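Local coordinates for probable secreted solute-binding lipoprotein (Streptomyces coelicolor, PDB 3I3V) that probably binds a solute outside the cell membrane and presents it to a membrane transporter, at residues C[152-157]-C[218-223]; C[164-169]-C[231-236]. All coordinates share one frame; numbering follows the deposited sequence.

Interaction 1: residues C[152-157]-C[218-223]; sequences AAARKL and AGVFAD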
loop_
_atom_site.group_PDB
_atom_site.type_symbol
_atom_site.label_atom_id
_atom_site.label_comp_id
_atom_site.label_asym_id
_atom_site.label_seq_id
_atom_site.Cartn_x
_atom_site.Cartn_y
_atom_site.Cartn_z
ATOM N N ALA C 152 18.998 39.191 -60.942
ATOM C CA ALA C 152 17.825 39.766 -61.603
ATOM C C ALA C 152 17.191 40.849 -60.740
ATOM O O ALA C 152 16.692 41.852 -61.251
ATOM C CB ALA C 152 16.792 38.667 -61.915
ATOM N N ALA C 153 17.211 40.648 -59.427
ATOM C CA ALA C 153 16.649 41.637 -58.520
ATOM C C ALA C 153 17.574 42.852 -58.496
ATOM O O ALA C 153 17.115 43.998 -58.475
ATOM C CB ALA C 153 16.510 41.044 -57.131
ATOM N N ALA C 154 18.883 42.600 -58.517
ATOM C CA ALA C 154 19.870 43.682 -58.504
ATOM C C ALA C 154 19.655 44.584 -59.714
ATOM O O ALA C 154 19.671 45.813 -59.592
ATOM C CB ALA C 154 21.285 43.108 -58.521
ATOM N N ARG C 155 19.460 43.968 -60.881
ATOM C CA ARG C 155 19.219 44.709 -62.115
ATOM C C ARG C 155 17.972 45.578 -61.964
ATOM O O ARG C 155 18.020 46.792 -62.166
ATOM C CB ARG C 155 19.031 43.744 -63.286
ATOM C CG ARG C 155 20.321 43.223 -63.878
ATOM C CD ARG C 155 21.127 44.375 -64.468
ATOM N NE ARG C 155 22.265 44.717 -63.628
ATOM C CZ ARG C 155 23.019 45.802 -63.777
ATOM N NH1 ARG C 155 22.761 46.682 -64.740
ATOM N NH2 ARG C 155 24.049 45.997 -62.964
ATOM N N LYS C 156 16.858 44.950 -61.602
ATOM C CA LYS C 156 15.610 45.682 -61.420
ATOM C C LYS C 156 15.779 46.839 -60.445
ATOM O O LYS C 156 15.336 47.953 -60.721
ATOM C CB LYS C 156 14.507 44.744 -60.928
ATOM C CG LYS C 156 13.949 43.831 -62.011
ATOM C CD LYS C 156 12.727 43.084 -61.504
ATOM C CE LYS C 156 11.722 42.817 -62.625
ATOM N NZ LYS C 156 12.267 41.926 -63.682
ATOM N N LEU C 157 16.423 46.571 -59.312
ATOM C CA LEU C 157 16.667 47.595 -58.296
ATOM C C LEU C 157 17.460 48.783 -58.842
ATOM O O LEU C 157 17.092 49.934 -58.635
ATOM C CB LEU C 157 17.410 46.985 -57.105
ATOM C CG LEU C 157 16.600 46.135 -56.124
ATOM C CD1 LEU C 157 17.533 45.253 -55.308
ATOM C CD2 LEU C 157 15.795 47.050 -55.204
ATOM N N ALA C 218 28.128 41.286 -61.918
ATOM C CA ALA C 218 26.762 41.499 -62.374
ATOM C C ALA C 218 26.137 42.722 -61.712
ATOM O O ALA C 218 24.989 43.076 -61.997
ATOM C CB ALA C 218 25.925 40.268 -62.090
ATOM N N GLY C 219 26.894 43.357 -60.820
ATOM C CA GLY C 219 26.406 44.537 -60.128
ATOM C C GLY C 219 25.493 44.269 -58.947
ATOM O O GLY C 219 24.582 45.048 -58.681
ATOM N N VAL C 220 25.736 43.184 -58.222
ATOM C CA VAL C 220 24.902 42.853 -57.075
ATOM C C VAL C 220 25.217 43.749 -55.878
ATOM O O VAL C 220 24.372 43.954 -55.010
ATOM C CB VAL C 220 25.069 41.367 -56.675
ATOM C CG1 VAL C 220 24.448 41.109 -55.305
ATOM C CG2 VAL C 220 24.404 40.479 -57.711
ATOM N N PHE C 221 26.426 44.297 -55.836
ATOM C CA PHE C 221 26.814 45.175 -54.736
ATOM C C PHE C 221 26.720 46.623 -55.163
ATOM O O PHE C 221 26.765 46.923 -56.353
ATOM C CB PHE C 221 28.242 44.851 -54.283
ATOM C CG PHE C 221 28.409 43.433 -53.843
ATOM C CD1 PHE C 221 27.738 42.964 -52.722
ATOM C CD2 PHE C 221 29.145 42.539 -54.600
ATOM C CE1 PHE C 221 27.792 41.633 -52.369
ATOM C CE2 PHE C 221 29.204 41.200 -54.248
ATOM C CZ PHE C 221 28.522 40.745 -53.130
ATOM N N ALA C 222 26.581 47.516 -54.187
ATOM C CA ALA C 222 26.491 48.949 -54.457
ATOM C C ALA C 222 27.729 49.409 -55.214
ATOM O O ALA C 222 28.807 48.825 -55.069
ATOM C CB ALA C 222 26.375 49.723 -53.141
ATOM N N ASP C 223 27.581 50.452 -56.024
ATOM C CA ASP C 223 28.719 50.965 -56.769
ATOM C C ASP C 223 29.794 51.363 -55.758
ATOM O O ASP C 223 29.483 51.892 -54.692
ATOM C CB ASP C 223 28.329 52.192 -57.607
ATOM C CG ASP C 223 27.398 51.852 -58.777
ATOM O OD1 ASP C 223 27.608 50.817 -59.442
ATOM O OD2 ASP C 223 26.464 52.639 -59.042
#

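Interaction 2: residues C[164-169]-C[231-236]; sequences PVTVGG and DSMTTQ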
loop_
_atom_site.group_PDB
_atom_site.type_symbol
_atom_site.label_atom_id
_atom_site.label_comp_id
_atom_site.label_asym_id
_atom_site.label_seq_id
_atom_site.Cartn_x
_atom_site.Cartn_y
_atom_site.Cartn_z
ATOM N N PRO C 164 21.455 47.797 -54.766
ATOM C CA PRO C 164 21.074 46.437 -54.369
ATOM C C PRO C 164 21.633 46.025 -53.004
ATOM O O PRO C 164 21.027 46.347 -51.973
ATOM C CB PRO C 164 21.598 45.582 -55.524
ATOM C CG PRO C 164 22.812 46.327 -55.955
ATOM C CD PRO C 164 22.342 47.766 -55.942
ATOM N N VAL C 165 22.760 45.313 -52.978
ATOM C CA VAL C 165 23.342 44.901 -51.697
ATOM C C VAL C 165 24.406 45.897 -51.242
ATOM O O VAL C 165 25.349 46.199 -51.973
ATOM C CB VAL C 165 24.008 43.484 -51.751
ATOM C CG1 VAL C 165 24.492 43.093 -50.370
ATOM C CG2 VAL C 165 23.022 42.441 -52.237
ATOM N N THR C 166 24.249 46.421 -50.036
ATOM C CA THR C 166 25.234 47.354 -49.518
ATOM C C THR C 166 26.115 46.613 -48.508
ATOM O O THR C 166 25.633 45.809 -47.711
ATOM C CB THR C 166 24.560 48.562 -48.840
ATOM O OG1 THR C 166 25.563 49.470 -48.366
ATOM C CG2 THR C 166 23.688 48.106 -47.681
ATOM N N VAL C 167 27.415 46.869 -48.563
ATOM C CA VAL C 167 28.346 46.219 -47.657
ATOM C C VAL C 167 29.667 46.980 -47.640
ATOM O O VAL C 167 30.065 47.572 -48.644
ATOM C CB VAL C 167 28.591 44.745 -48.084
ATOM C CG1 VAL C 167 29.232 44.696 -49.466
ATOM C CG2 VAL C 167 29.461 44.034 -47.053
ATOM N N GLY C 168 30.336 46.978 -46.489
ATOM C CA GLY C 168 31.609 47.673 -46.372
ATOM C C GLY C 168 32.741 46.815 -46.900
ATOM O O GLY C 168 33.345 46.037 -46.162
ATOM N N GLY C 169 33.028 46.954 -48.186
ATOM C CA GLY C 169 34.086 46.168 -48.781
ATOM C C GLY C 169 35.481 46.464 -48.268
ATOM O O GLY C 169 36.406 45.705 -48.550
ATOM N N ASP C 231 29.762 51.817 -41.626
ATOM C CA ASP C 231 28.958 53.026 -41.476
ATOM C C ASP C 231 28.232 53.355 -42.766
ATOM O O ASP C 231 27.063 53.732 -42.740
ATOM C CB ASP C 231 29.825 54.220 -41.076
ATOM C CG ASP C 231 30.421 54.064 -39.699
ATOM O OD1 ASP C 231 29.689 53.637 -38.779
ATOM O OD2 ASP C 231 31.619 54.375 -39.537
ATOM N N SER C 232 28.936 53.222 -43.887
ATOM C CA SER C 232 28.358 53.489 -45.200
ATOM C C SER C 232 27.192 52.530 -45.398
ATOM O O SER C 232 26.107 52.920 -45.820
ATOM C CB SER C 232 29.395 53.242 -46.296
ATOM O OG SER C 232 30.646 53.816 -45.967
HETATM N N MSE C 233 27.446 51.265 -45.083
HETATM C CA MSE C 233 26.462 50.199 -45.196
HETATM C C MSE C 233 25.229 50.490 -44.350
HETATM O O MSE C 233 24.102 50.516 -44.847
HETATM C CB MSE C 233 27.099 48.889 -44.743
HETATM C CG MSE C 233 26.204 47.687 -44.788
HETATM SE SE MSE C 233 27.163 46.129 -44.150
HETATM C CE MSE C 233 26.692 46.254 -42.241
ATOM N N THR C 234 25.466 50.695 -43.061
ATOM C CA THR C 234 24.414 50.995 -42.102
ATOM C C THR C 234 23.590 52.216 -42.521
ATOM O O THR C 234 22.372 52.236 -42.359
ATOM C CB THR C 234 25.028 51.229 -40.714
ATOM O OG1 THR C 234 25.335 49.962 -40.124
ATOM C CG2 THR C 234 24.080 52.013 -39.815
ATOM N N THR C 235 24.254 53.230 -43.060
ATOM C CA THR C 235 23.555 54.427 -43.495
ATOM C C THR C 235 22.709 54.154 -44.734
ATOM O O THR C 235 21.516 54.433 -44.741
ATOM C CB THR C 235 24.543 55.585 -43.805
ATOM O OG1 THR C 235 24.944 56.212 -42.581
ATOM C CG2 THR C 235 23.895 56.626 -44.699
ATOM N N GLN C 236 23.330 53.604 -45.776
ATOM C CA GLN C 236 22.623 53.318 -47.025
ATOM C C GLN C 236 21.337 52.528 -46.843
ATOM O O GLN C 236 20.338 52.804 -47.504
ATOM C CB GLN C 236 23.539 52.585 -48.008
ATOM C CG GLN C 236 24.589 53.481 -48.632
ATOM C CD GLN C 236 25.394 52.794 -49.719
ATOM O OE1 GLN C 236 26.289 53.393 -50.308
ATOM N NE2 GLN C 236 25.081 51.535 -49.986
#

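Interaction 1: residues C[152-157]-C[218-223]
A154, on helix 147-159, and V220, in the loop after helix 203-217, bring the two backbones together, their CA atoms lying 5.3 Å apart. The loop leaves its helix through a Schellman motif: G219 is the first residue off the helical path, with a positive phi of 81°, and two bonds run back into the last helical turn. The contact thus sets the flank of one helix against the C-terminal exit of another in the solute-binding fold, and only 157 Å² is buried, counting both sides.

A154 supplies the apolar half. Its methyl, CB, is directed at the loop and lies 3.8 Å from the carbonyl oxygen of G219 and 3.9 Å from CA of V220. The V220 side chain leaves the backbone on the far side, so that just one branch reaches back: CG2 stands 4.2 Å from CB of A154. L150 and I151 of helix 147-159 also pack on V220, while P164 of strand 163-166 sits against A154.

R155 makes the polar half at the exposed margin. Its CG lies anti to the carbonyl carbon (chi1 -81°), and bends at chi2 and chi3 swing the guanidinium over to the turn. There NH2 donates to the backbone oxygen of A218 at 3.2 Å, with an N-H...O angle of 140°. The bond is far from straight, and the donor stands above the carbonyl plane. The neighbouring charge, D223, is instead paired with R158, whose NE also bonds G219 O. Glycine suits the turn twice over, since its phi is positive and a beta carbon would probably collide with the guanidinium as it is placed; as built, CA of G219 meets the guanidinium at its edge, 4.0 Å from NH2.

Interaction 2: residues C[164-169]-C[231-236]
T166, V167 and G168 form a buried, mixed strand-to-helix contact with M233 and Q236, without a hydrogen bond across it, where the end of strand 163-166 and the loop beyond it lie against helix 230-238. The strand belongs to the mixed sheet that includes strands 122-131 and 242-246, and it runs parallel to the latter. The axes of strand 164-166 and helix 231-236 approach to 8.9 Å with an angle of 137° between their directions, and the CA atoms of V167 and M233 come to 5.0 Å.

T166 is the hub. Its OG1 lies anti to the backbone N (chi1 -179°), which turns the hydroxyl to the helix and leaves CG2 between the backbone N and the carbonyl carbon. CG2 rests 3.9 Å from CG of M233, while OG1 sits 3.4 Å from CA of M233. The Q236 chain, extended beyond CG, crosses T166 at a slant and carries NE2 to 2.7 Å from OG1; this is too short for a pair that is not hydrogen-bonded, and the placing of the amide is doubtful. Replacing T166 with an alanine would probably open a gap beside CA and CG of M233, where OG1 and CG2 now pack.

M233, a selenomethionine, has a straight chain up to SE and then bends at chi3. SE lies 3.7 Å from CA of V167 and 4.3 Å from CG2 of V167, and it touches the backbone of G168, the centre of an inverse gamma turn whose carbonyl oxygen accepts a bond from T173. T173, of helix 172-182, packs on both V167 and M233. Between the two segments, van der Waals packing therefore does most of the work: a threonine methyl and the long chain of a methionine, here selenomethionine, meet in the buried interface.

Interactions 1 and 2 lie with their centres 14 Å apart on the same side of the chain's centre, and their segments alternate along the chain: 152-157, 164-169, 218-223, 231-236. Helix 147-159 leads into strand 163-166, and helix 203-217 leads through the loop into helix 230-238, so a helix-strand pair and a later helix-loop-helix pair meet at two places. They also join directly: N of A222 lies 2.9 Å from O of V165, and O of V220 2.9 Å from N of V165, both probable hydrogen bonds. The loop of interaction 1 thus runs beside strand 163-166, which also pairs in parallel with strand 242-246, so both contacts border the same mixed sheet.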